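Local coordinates for myosin regulatory light chain (Physarum polycephalum, PDB 2BL0), which serves as a light chain of myosin II, with EF-hands and a bound calcium ion, in the regulatory domain of the motor, at residues E115-E120 and V135-T140. Sequence-based numbering, arbitrary orientation.
Sequences EELMKE and VDMLVT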
loop_
_atom_site.group_PDB
_atom_site.type_symbol
_atom_site.label_atom_id
_atom_site.label_comp_id
_atom_site.label_asym_id
_atom_site.label_seq_id
_atom_site.Cartn_x
_atom_site.Cartn_y
_atom_site.Cartn_z
ATOM N N GLU B 115 4.505 -8.526 -24.691
ATOM C CA GLU B 115 5.046 -7.171 -24.899
ATOM C C GLU B 115 5.562 -6.551 -23.594
ATOM O O GLU B 115 6.547 -5.824 -23.598
ATOM C CB GLU B 115 4.025 -6.227 -25.541
ATOM C CG GLU B 115 3.626 -6.562 -26.969
ATOM C CD GLU B 115 4.801 -6.710 -27.922
ATOM O OE1 GLU B 115 5.850 -6.037 -27.739
ATOM O OE2 GLU B 115 4.693 -7.546 -28.839
ATOM N N GLU B 116 4.912 -6.844 -22.477
ATOM C CA GLU B 116 5.358 -6.284 -21.203
ATOM C C GLU B 116 6.689 -6.904 -20.786
ATOM O O GLU B 116 7.580 -6.216 -20.277
ATOM C CB GLU B 116 4.298 -6.484 -20.117
ATOM C CG GLU B 116 4.324 -5.402 -19.047
ATOM C CD GLU B 116 3.099 -5.431 -18.149
ATOM O OE1 GLU B 116 2.063 -5.991 -18.563
ATOM O OE2 GLU B 116 3.180 -4.895 -17.023
ATOM N N LEU B 117 6.816 -8.204 -21.021
ATOM C CA LEU B 117 8.056 -8.945 -20.764
ATOM C C LEU B 117 9.212 -8.440 -21.612
ATOM O O LEU B 117 10.334 -8.258 -21.111
ATOM C CB LEU B 117 7.847 -10.429 -21.043
ATOM C CG LEU B 117 6.978 -11.140 -20.001
ATOM C CD1 LEU B 117 6.280 -12.320 -20.623
ATOM C CD2 LEU B 117 7.826 -11.601 -18.823
ATOM N N MET B 118 8.941 -8.188 -22.889
ATOM C CA MET B 118 10.007 -7.856 -23.841
ATOM C C MET B 118 10.417 -6.397 -23.755
ATOM O O MET B 118 11.506 -6.025 -24.218
ATOM C CB MET B 118 9.605 -8.199 -25.278
ATOM C CG MET B 118 9.466 -9.671 -25.551
ATOM S SD MET B 118 10.940 -10.642 -25.121
ATOM C CE MET B 118 10.289 -11.699 -23.930
ATOM N N LYS B 119 9.580 -5.568 -23.140
ATOM C CA LYS B 119 9.917 -4.155 -22.970
ATOM C C LYS B 119 11.188 -3.968 -22.121
ATOM O O LYS B 119 11.881 -2.964 -22.261
ATOM C CB LYS B 119 8.731 -3.416 -22.339
ATOM C CG LYS B 119 8.761 -1.893 -22.468
ATOM C CD LYS B 119 7.346 -1.262 -22.441
ATOM C CE LYS B 119 6.461 -1.808 -21.319
ATOM N NZ LYS B 119 5.022 -1.376 -21.401
ATOM N N GLU B 120 11.499 -4.938 -21.261
ATOM C CA GLU B 120 12.579 -4.807 -20.275
ATOM C C GLU B 120 13.816 -5.608 -20.717
ATOM O O GLU B 120 14.787 -5.754 -19.953
ATOM C CB GLU B 120 12.096 -5.266 -18.878
ATOM C CG GLU B 120 11.356 -4.201 -18.060
ATOM C CD GLU B 120 11.459 -4.395 -16.541
ATOM O OE1 GLU B 120 10.656 -3.781 -15.806
ATOM O OE2 GLU B 120 12.329 -5.168 -16.070
ATOM N N VAL B 135 16.143 -14.973 -17.462
ATOM C CA VAL B 135 15.810 -15.809 -16.311
ATOM C C VAL B 135 16.023 -15.002 -15.037
ATOM O O VAL B 135 15.182 -14.973 -14.148
ATOM C CB VAL B 135 16.655 -17.110 -16.293
ATOM C CG1 VAL B 135 16.414 -17.889 -15.012
ATOM C CG2 VAL B 135 16.328 -17.958 -17.539
ATOM N N ASP B 136 17.128 -14.288 -14.957
ATOM C CA ASP B 136 17.397 -13.494 -13.765
ATOM C C ASP B 136 16.304 -12.448 -13.522
ATOM O O ASP B 136 15.874 -12.239 -12.371
ATOM C CB ASP B 136 18.779 -12.839 -13.860
ATOM C CG ASP B 136 19.078 -11.963 -12.673
ATOM O OD1 ASP B 136 18.513 -10.855 -12.602
ATOM O OD2 ASP B 136 19.842 -12.298 -11.754
ATOM N N MET B 137 15.860 -11.799 -14.591
ATOM C CA MET B 137 14.768 -10.840 -14.503
ATOM C C MET B 137 13.499 -11.538 -13.985
ATOM O O MET B 137 12.820 -11.023 -13.104
ATOM C CB MET B 137 14.522 -10.181 -15.875
ATOM C CG MET B 137 13.382 -9.181 -15.901
ATOM S SD MET B 137 12.940 -8.606 -17.551
ATOM C CE MET B 137 11.822 -9.846 -18.086
ATOM N N LEU B 138 13.178 -12.718 -14.506
ATOM C CA LEU B 138 11.995 -13.441 -14.050
ATOM C C LEU B 138 12.033 -13.876 -12.592
ATOM O O LEU B 138 10.994 -13.920 -11.938
ATOM C CB LEU B 138 11.721 -14.655 -14.927
ATOM C CG LEU B 138 11.434 -14.381 -16.402
ATOM C CD1 LEU B 138 10.980 -15.668 -17.074
ATOM C CD2 LEU B 138 10.377 -13.303 -16.586
ATOM N N VAL B 139 13.214 -14.197 -12.099
ATOM C CA VAL B 139 13.376 -14.729 -10.755
ATOM C C VAL B 139 13.505 -13.604 -9.713
ATOM O O VAL B 139 12.932 -13.700 -8.621
ATOM C CB VAL B 139 14.586 -15.685 -10.687
ATOM C CG1 VAL B 139 14.864 -16.135 -9.241
ATOM C CG2 VAL B 139 14.370 -16.882 -11.602
ATOM N N THR B 140 14.258 -12.557 -10.044
ATOM C CA THR B 140 14.620 -11.510 -9.076
ATOM C C THR B 140 13.797 -10.231 -9.196
ATOM O O THR B 140 13.790 -9.422 -8.272
ATOM C CB THR B 140 16.121 -11.159 -9.179
ATOM O OG1 THR B 140 16.390 -10.518 -10.440
ATOM C CG2 THR B 140 16.973 -12.424 -9.184
#
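Leu-117 meets helix 131-140 through CD2, which lies 3.8 Å from CD2 of Leu-138; the two side chains cross at about a right angle, and branched, apolar leucines suit a junction where both are buried. The backbone of Leu-117 takes part as well, its O standing 3.7 Å from CE of Met-137. At Glu-120, past the helical turns, CB packs 3.7 Å from SD of Met-137, the side chains crossing obliquely. In the conformer given, OE2 also lies alongside that sulfur, while OE1 is hydrogen-bonded to the hydroxyl of Tyr-142. Met-137 bridges both residues. Its CG is anti to the backbone N (chi1 179°), carrying the chain out to helix 111-118, and a bend at chi3 (86°) brings the methyl against Leu-117, a course suited to an unbranched, flexible thioether. Replacing Met-137 by an alanine would probably strip CB of Glu-120 of its sulfur partner and open a gap beside Leu-117. The contact joins the entering and exiting helices of the last EF-hand, linked through strand 128-130, which pairs antiparallel with strand 92-94. Leu-117, Glu-120 and Met-137 also pack on aromatic side chains of another protein chain, while Met-118 packs on helix 95-104 and Val-135 and Val-139 on helix 75-85.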